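Local atomic coordinates of putative protein (Neisseria meningitidis, PDB entry 2O3G), a protein that is of unknown function, this piece being the C-terminal transporter-associated (CorC/HlyC) domain of a CBS-domain membrane protein tentatively assigned flavin adenine dinucleotide binding. Residues 26-31 against 37-42; 73-76 against 82-85. All coordinates share one frame; numbering follows the deposited sequence.

Interaction 1 (26-31 against 37-42); sequences EYVELA and PQQEED
Tyr-27 carries most of this contact, reaching from the short helix 27-30 to Pro-37 and Gln-39 in the loop that folds back past it. The polar part comes first. The phenol OH of Tyr-27 gives its hydrogen to the carbonyl O of Pro-37, 2.5 Å away, with a C=O...donor angle of 139°. That carbonyl oxygen sits at the edge of the ring: the bond turns off the long axis of the side chain at the hydroxyl but stays near the ring plane. Tyr-27 CG lies anti to the backbone N (chi1 -168°), which swings the ring off the helix and toward the loop.

Van der Waals contacts are made on one face and at the hydroxyl end of the ring. Pro-37 stands across its hydroxyl end, with CD 3.4 Å from Tyr-27 OH. Gln-39 runs alongside in the reverse direction: its CG lies 3.9 Å from Tyr-27 CE2, and its extended chain beyond CG brings NE2 over the rim of one face, the rest of the amide lying past it. The amide and ring planes are only 20° apart. At the outer margin Val-28 CG2 comes within 4.2 Å of Gln-39 OE1.

Each segment also has bonds of its own. Ala-31 N bonds to Tyr-27 O at 2.9 Å, one turn of helix, with Glu-26 at the N-cap position. In the loop Gln-38 NE2 bonds to Gln-39 O at 2.6 Å, in the carbonyl plane and on a lone pair. Leu-36 also packs on Tyr-27, and the tyrosine is backbone-bonded to His-46. The arrangement is that of a short helix with an irregular loop tied back over it by a tyrosine hydroxyl, here on the helical side of the transporter-associated domain.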
ATOM      1  N   GLU A  26      -2.259  -8.003   3.634  1.00 43.54           N
ATOM      2  CA  GLU A  26      -1.427  -8.765   2.714  1.00 43.75           C
ATOM      3  C   GLU A  26      -1.849  -8.516   1.283  1.00 42.17           C
ATOM      4  O   GLU A  26      -3.010  -8.717   0.923  1.00 40.66           O
ATOM      5  CB  GLU A  26      -1.563 -10.270   3.031  1.00 43.51           C
ATOM      6  CG  GLU A  26      -0.805 -10.612   4.323  1.00 45.20           C
ATOM      7  CD  GLU A  26      -0.852 -12.041   4.746  1.00 51.75           C
ATOM      8  OE1 GLU A  26      -1.724 -12.824   4.303  1.00 53.40           O
ATOM      9  OE2 GLU A  26       0.012 -12.407   5.588  1.00 61.98           O
ATOM     10  N   TYR A  27      -0.886  -8.105   0.492  1.00 42.21           N
ATOM     11  CA  TYR A  27      -1.043  -8.046  -0.945  1.00 44.23           C
ATOM     12  C   TYR A  27      -1.793  -9.188  -1.503  1.00 44.76           C
ATOM     13  O   TYR A  27      -2.673  -9.022  -2.344  1.00 46.37           O
ATOM     14  CB  TYR A  27       0.253  -8.009  -1.620  1.00 43.98           C
ATOM     15  CG  TYR A  27       0.135  -7.653  -3.061  1.00 42.97           C
ATOM     16  CD1 TYR A  27       0.312  -6.364  -3.484  1.00 43.19           C
ATOM     17  CD2 TYR A  27      -0.111  -8.607  -3.988  1.00 44.61           C
ATOM     18  CE1 TYR A  27       0.202  -6.006  -4.820  1.00 42.92           C
ATOM     19  CE2 TYR A  27      -0.202  -8.292  -5.349  1.00 48.61           C
ATOM     20  CZ  TYR A  27      -0.042  -6.970  -5.744  1.00 45.09           C
ATOM     21  OH  TYR A  27      -0.117  -6.666  -7.087  1.00 44.74           O
ATOM     22  N   VAL A  28      -1.567 -10.341  -0.946  1.00 44.83           N
ATOM     23  CA  VAL A  28      -2.219 -11.503  -1.473  1.00 45.78           C
ATOM     24  C   VAL A  28      -3.672 -11.447  -1.186  1.00 46.21           C
ATOM     25  O   VAL A  28      -4.473 -12.152  -1.772  1.00 46.82           O
ATOM     26  CB  VAL A  28      -1.486 -12.733  -0.894  1.00 46.37           C
ATOM     27  CG1 VAL A  28      -2.398 -13.916  -0.637  1.00 47.96           C
ATOM     28  CG2 VAL A  28      -0.444 -13.089  -1.886  1.00 46.16           C
ATOM     29  N   GLU A  29      -4.038 -10.630  -0.221  1.00 48.84           N
ATOM     30  CA  GLU A  29      -5.445 -10.570   0.199  1.00 50.31           C
ATOM     31  C   GLU A  29      -6.209  -9.407  -0.496  1.00 48.35           C
ATOM     32  O   GLU A  29      -7.301  -9.615  -0.963  1.00 47.71           O
ATOM     33  CB  GLU A  29      -5.531 -10.494   1.726  1.00 52.04           C
ATOM     34  CG  GLU A  29      -5.432 -11.924   2.480  1.00 60.70           C
ATOM     35  CD  GLU A  29      -6.551 -12.979   2.129  1.00 72.44           C
ATOM     36  OE1 GLU A  29      -7.748 -12.560   1.976  1.00 74.77           O
ATOM     37  OE2 GLU A  29      -6.226 -14.232   2.015  1.00 75.57           O
ATOM     38  N   LEU A  30      -5.603  -8.216  -0.539  1.00 46.47           N
ATOM     39  CA  LEU A  30      -6.071  -7.059  -1.263  1.00 45.96           C
ATOM     40  C   LEU A  30      -6.158  -7.321  -2.780  1.00 46.27           C
ATOM     41  O   LEU A  30      -7.216  -7.126  -3.380  1.00 47.23           O
ATOM     42  CB  LEU A  30      -5.067  -5.948  -1.086  1.00 44.79           C
ATOM     43  CG  LEU A  30      -5.579  -4.502  -1.051  1.00 45.51           C
ATOM     44  CD1 LEU A  30      -4.610  -3.629  -1.756  1.00 40.61           C
ATOM     45  CD2 LEU A  30      -7.039  -4.353  -1.590  1.00 43.06           C
ATOM     46  N   ALA A  31      -5.055  -7.754  -3.388  1.00 45.67           N
ATOM     47  CA  ALA A  31      -4.915  -7.815  -4.862  1.00 44.97           C
ATOM     48  C   ALA A  31      -5.994  -8.549  -5.590  1.00 43.94           C
ATOM     49  O   ALA A  31      -6.581  -8.030  -6.480  1.00 45.68           O
ATOM     50  CB  ALA A  31      -3.586  -8.340  -5.263  1.00 45.28           C
ATOM     51  N   PRO A  37      -2.050  -6.697 -10.091  1.00 44.43           N
ATOM     52  CA  PRO A  37      -1.441  -7.776 -10.799  1.00 46.22           C
ATOM     53  C   PRO A  37      -0.620  -8.812  -9.849  1.00 47.03           C
ATOM     54  O   PRO A  37       0.008  -8.451  -8.865  1.00 45.59           O
ATOM     55  CB  PRO A  37      -0.524  -7.019 -11.732  1.00 46.08           C
ATOM     56  CG  PRO A  37       0.018  -5.966 -10.910  1.00 45.95           C
ATOM     57  CD  PRO A  37      -1.216  -5.493 -10.125  1.00 44.39           C
ATOM     58  N   GLN A  38      -0.722 -10.084 -10.144  1.00 48.57           N
ATOM     59  CA  GLN A  38       0.042 -11.125  -9.520  1.00 50.37           C
ATOM     60  C   GLN A  38       1.505 -10.795  -9.324  1.00 52.51           C
ATOM     61  O   GLN A  38       2.157 -10.274 -10.207  1.00 52.99           O
ATOM     62  CB  GLN A  38      -0.075 -12.304 -10.446  1.00 49.93           C
ATOM     63  CG  GLN A  38       0.888 -13.445 -10.215  1.00 46.80           C
ATOM     64  CD  GLN A  38       0.492 -14.310  -9.033  1.00 40.89           C
ATOM     65  OE1 GLN A  38      -0.700 -14.712  -8.826  1.00 37.19           O
ATOM     66  NE2 GLN A  38       1.471 -14.536  -8.187  1.00 41.03           N
ATOM     67  N   GLN A  39       2.037 -11.097  -8.156  1.00 55.89           N
ATOM     68  CA  GLN A  39       3.488 -10.954  -7.996  1.00 60.62           C
ATOM     69  C   GLN A  39       4.318 -12.214  -8.381  1.00 63.82           C
ATOM     70  O   GLN A  39       3.803 -13.362  -8.463  1.00 63.35           O
ATOM     71  CB  GLN A  39       3.871 -10.405  -6.608  1.00 60.33           C
ATOM     72  CG  GLN A  39       2.849 -10.712  -5.560  1.00 60.36           C
ATOM     73  CD  GLN A  39       3.358 -10.530  -4.133  1.00 61.70           C
ATOM     74  OE1 GLN A  39       3.124 -11.413  -3.293  1.00 63.47           O
ATOM     75  NE2 GLN A  39       4.038  -9.392  -3.842  1.00 55.92           N
ATOM     76  N   GLU A  40       5.593 -11.966  -8.692  1.00 68.14           N
ATOM     77  CA  GLU A  40       6.581 -13.036  -8.906  1.00 72.74           C
ATOM     78  C   GLU A  40       6.973 -13.694  -7.578  1.00 74.79           C
ATOM     79  O   GLU A  40       6.675 -13.159  -6.488  1.00 75.30           O
ATOM     80  CB  GLU A  40       7.846 -12.503  -9.641  1.00 73.90           C
ATOM     81  CG  GLU A  40       8.374 -11.143  -9.163  1.00 76.80           C
ATOM     82  CD  GLU A  40       7.367 -10.048  -9.416  1.00 84.24           C
ATOM     83  OE1 GLU A  40       6.625  -9.650  -8.462  1.00 84.77           O
ATOM     84  OE2 GLU A  40       7.280  -9.627 -10.604  1.00 87.07           O
ATOM     85  N   GLU A  41       7.664 -14.832  -7.664  1.00 77.20           N
ATOM     86  CA  GLU A  41       8.313 -15.426  -6.487  1.00 79.39           C
ATOM     87  C   GLU A  41       9.354 -14.504  -5.729  1.00 78.30           C
ATOM     88  O   GLU A  41       9.358 -14.469  -4.499  1.00 77.37           O
ATOM     89  CB  GLU A  41       8.929 -16.781  -6.874  1.00 79.63           C
ATOM     90  CG  GLU A  41       8.021 -17.743  -7.686  1.00 82.77           C
ATOM     91  CD  GLU A  41       8.855 -18.912  -8.336  1.00 83.93           C
ATOM     92  OE1 GLU A  41       9.408 -18.740  -9.473  1.00 87.99           O
ATOM     93  OE2 GLU A  41       8.971 -19.995  -7.687  1.00 89.16           O
ATOM     94  N   ASP A  42      10.213 -13.757  -6.447  1.00 78.78           N
ATOM     95  CA  ASP A  42      11.265 -12.905  -5.769  1.00 79.52           C
ATOM     96  C   ASP A  42      10.665 -11.611  -5.078  1.00 77.42           C
ATOM     97  O   ASP A  42      11.346 -10.586  -4.875  1.00 77.16           O
ATOM     98  CB  ASP A  42      12.504 -12.616  -6.699  1.00 80.23           C
ATOM     99  CG  ASP A  42      12.338 -11.300  -7.564  1.00 85.13           C
ATOM    100  OD1 ASP A  42      11.249 -11.083  -8.207  1.00 84.41           O
ATOM    101  OD2 ASP A  42      13.316 -10.478  -7.583  1.00 89.51           O
TER

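Interaction 2 (73-76 against 82-85); sequences FEVV and RIER
A beta hairpin, strand 71-79 paired with strand 82-90, brings Val-76 and Arg-85 together beside a classic bulge, where Glu-84 and Arg-85 both face Glu-77. Val-76 N donates to Arg-85 O at 2.8 Å, nearly straight at 170°. It is the one backbone bond between the two short segments, which run at 98° to each other, consistent with twist or bending at the bulge; the hairpin pairing continues, Glu-74 with Lys-87.

Next to that bond, Val-76 CG2 meets Arg-85 CB at 3.4 Å. From there the arginine chain bends at chi2 and chi3 and leads away, and its NH2 is hydrogen-bonded to Thr-20 OG1 on the neighbouring strand 20-22. The buried side is apolar, with Val-75 CB 4.2 Å from Ile-83 CG2; Pro-60 packs on both residues, and Ala-49 of helix 48-56 touches Ile-83. Within 82-85, Arg-82 NE forms a salt bridge to Glu-84 OE2 at 3.0 Å, the oxygen lying in the guanidinium plane and approached on its syn side, though the donor lies 27° out of the carboxylate plane. This is a bulged antiparallel hairpin at the centre of a four-stranded sheet, with 20-22 beside 82-90 and 65-68 beside 71-79.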
ATOM      1  N   PHE A  73      -1.539   4.878  -3.168  1.00 45.35           N
ATOM      2  CA  PHE A  73      -1.604   4.300  -1.828  1.00 44.96           C
ATOM      3  C   PHE A  73      -1.060   5.326  -0.947  1.00 46.61           C
ATOM      4  O   PHE A  73       0.035   5.809  -1.196  1.00 46.95           O
ATOM      5  CB  PHE A  73      -0.747   3.093  -1.795  1.00 42.99           C
ATOM      6  CG  PHE A  73      -1.339   1.949  -2.552  1.00 41.39           C
ATOM      7  CD1 PHE A  73      -2.130   1.051  -1.926  1.00 33.98           C
ATOM      8  CD2 PHE A  73      -1.101   1.800  -3.909  1.00 35.49           C
ATOM      9  CE1 PHE A  73      -2.644  -0.047  -2.646  1.00 34.81           C
ATOM     10  CE2 PHE A  73      -1.606   0.712  -4.583  1.00 36.91           C
ATOM     11  CZ  PHE A  73      -2.389  -0.204  -3.947  1.00 30.86           C
ATOM     12  N   GLU A  74      -1.843   5.756   0.031  1.00 49.30           N
ATOM     13  CA  GLU A  74      -1.416   6.943   0.783  1.00 51.92           C
ATOM     14  C   GLU A  74      -1.484   6.696   2.243  1.00 51.45           C
ATOM     15  O   GLU A  74      -2.472   6.174   2.756  1.00 52.37           O
ATOM     16  CB  GLU A  74      -2.301   8.127   0.459  1.00 51.84           C
ATOM     17  CG  GLU A  74      -1.867   9.430   1.140  1.00 52.88           C
ATOM     18  CD  GLU A  74      -2.838  10.590   0.898  1.00 54.53           C
ATOM     19  OE1 GLU A  74      -3.945  10.377   0.316  1.00 58.14           O
ATOM     20  OE2 GLU A  74      -2.493  11.727   1.281  1.00 58.93           O
ATOM     21  N   VAL A  75      -0.432   7.047   2.930  1.00 52.33           N
ATOM     22  CA  VAL A  75      -0.418   6.718   4.344  1.00 53.20           C
ATOM     23  C   VAL A  75      -1.175   7.805   5.067  1.00 54.24           C
ATOM     24  O   VAL A  75      -0.867   9.017   4.982  1.00 53.99           O
ATOM     25  CB  VAL A  75       0.998   6.497   4.852  1.00 52.15           C
ATOM     26  CG1 VAL A  75       1.906   7.089   3.921  1.00 53.98           C
ATOM     27  CG2 VAL A  75       1.208   7.093   6.225  1.00 51.75           C
ATOM     28  N   VAL A  76      -2.198   7.364   5.755  1.00 55.17           N
ATOM     29  CA  VAL A  76      -3.035   8.340   6.386  1.00 58.68           C
ATOM     30  C   VAL A  76      -2.820   8.386   7.891  1.00 62.21           C
ATOM     31  O   VAL A  76      -2.728   9.486   8.481  1.00 63.45           O
ATOM     32  CB  VAL A  76      -4.571   8.250   6.019  1.00 56.99           C
ATOM     33  CG1 VAL A  76      -4.749   8.616   4.592  1.00 55.27           C
ATOM     34  CG2 VAL A  76      -5.193   6.917   6.381  1.00 55.15           C
ATOM     35  N   ARG A  82       4.881   2.149  12.435  1.00 61.07           N
ATOM     36  CA  ARG A  82       4.109   1.250  11.637  1.00 61.26           C
ATOM     37  C   ARG A  82       3.180   2.122  10.810  1.00 60.24           C
ATOM     38  O   ARG A  82       2.686   3.145  11.306  1.00 60.75           O
ATOM     39  CB  ARG A  82       3.261   0.336  12.532  1.00 60.25           C
ATOM     40  CG  ARG A  82       2.499  -0.755  11.775  1.00 62.64           C
ATOM     41  CD  ARG A  82       1.749  -1.748  12.676  1.00 65.49           C
ATOM     42  NE  ARG A  82       0.958  -1.050  13.709  1.00 79.77           N
ATOM     43  CZ  ARG A  82       1.298  -0.905  15.010  1.00 85.36           C
ATOM     44  NH1 ARG A  82       0.476  -0.256  15.846  1.00 87.03           N
ATOM     45  NH2 ARG A  82       2.440  -1.419  15.507  1.00 87.30           N
ATOM     46  N   ILE A  83       2.939   1.708   9.556  1.00 58.35           N
ATOM     47  CA  ILE A  83       1.937   2.327   8.694  1.00 54.90           C
ATOM     48  C   ILE A  83       0.662   1.677   9.099  1.00 54.25           C
ATOM     49  O   ILE A  83       0.427   0.494   8.879  1.00 53.39           O
ATOM     50  CB  ILE A  83       2.205   2.023   7.241  1.00 54.55           C
ATOM     51  CG1 ILE A  83       3.476   2.718   6.776  1.00 54.47           C
ATOM     52  CG2 ILE A  83       1.166   2.609   6.396  1.00 55.15           C
ATOM     53  CD1 ILE A  83       4.161   1.967   5.629  1.00 56.22           C
ATOM     54  N   GLU A  84      -0.194   2.464   9.723  1.00 54.57           N
ATOM     55  CA  GLU A  84      -1.389   1.905  10.313  1.00 55.40           C
ATOM     56  C   GLU A  84      -2.562   1.771   9.301  1.00 53.66           C
ATOM     57  O   GLU A  84      -3.231   0.693   9.224  1.00 51.42           O
ATOM     58  CB  GLU A  84      -1.752   2.749  11.570  1.00 57.55           C
ATOM     59  CG  GLU A  84      -2.929   2.182  12.421  1.00 65.56           C
ATOM     60  CD  GLU A  84      -2.478   1.078  13.367  1.00 77.26           C
ATOM     61  OE1 GLU A  84      -2.932   1.046  14.566  1.00 84.17           O
ATOM     62  OE2 GLU A  84      -1.635   0.258  12.921  1.00 78.76           O
ATOM     63  N   ARG A  85      -2.806   2.874   8.558  1.00 53.11           N
ATOM     64  CA  ARG A  85      -3.931   2.994   7.572  1.00 53.13           C
ATOM     65  C   ARG A  85      -3.473   3.590   6.287  1.00 50.86           C
ATOM     66  O   ARG A  85      -2.776   4.659   6.275  1.00 49.53           O
ATOM     67  CB  ARG A  85      -5.028   3.961   8.054  1.00 53.77           C
ATOM     68  CG  ARG A  85      -5.899   3.406   9.049  1.00 58.71           C
ATOM     69  CD  ARG A  85      -7.295   3.219   8.582  1.00 66.57           C
ATOM     70  NE  ARG A  85      -7.644   1.928   9.152  1.00 73.45           N
ATOM     71  CZ  ARG A  85      -8.580   1.115   8.692  1.00 74.03           C
ATOM     72  NH1 ARG A  85      -8.760  -0.048   9.310  1.00 76.29           N
ATOM     73  NH2 ARG A  85      -9.333   1.461   7.645  1.00 72.30           N
TER

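How the interactions relate
The two contacts lie on opposite sides of the chain's centre, their centres about 18 Å apart, and share no helix or strand. Interaction 2 is closer to the middle of the domain and joins the two central strands, by main-chain pairing with buried aliphatic side chains behind it. Interaction 1 sits farther out, where a side-chain hydroxyl and an amide nitrogen over the rim of a ring fasten a loop that has no regular structure; of the residues that touch across it, the tyrosine alone is buried. Packing between the segments connects the two regions: Leu-30 CD1 of the short helix lies 4.2 Å from Phe-73 CE1, a ring that also packs on helix 48-56.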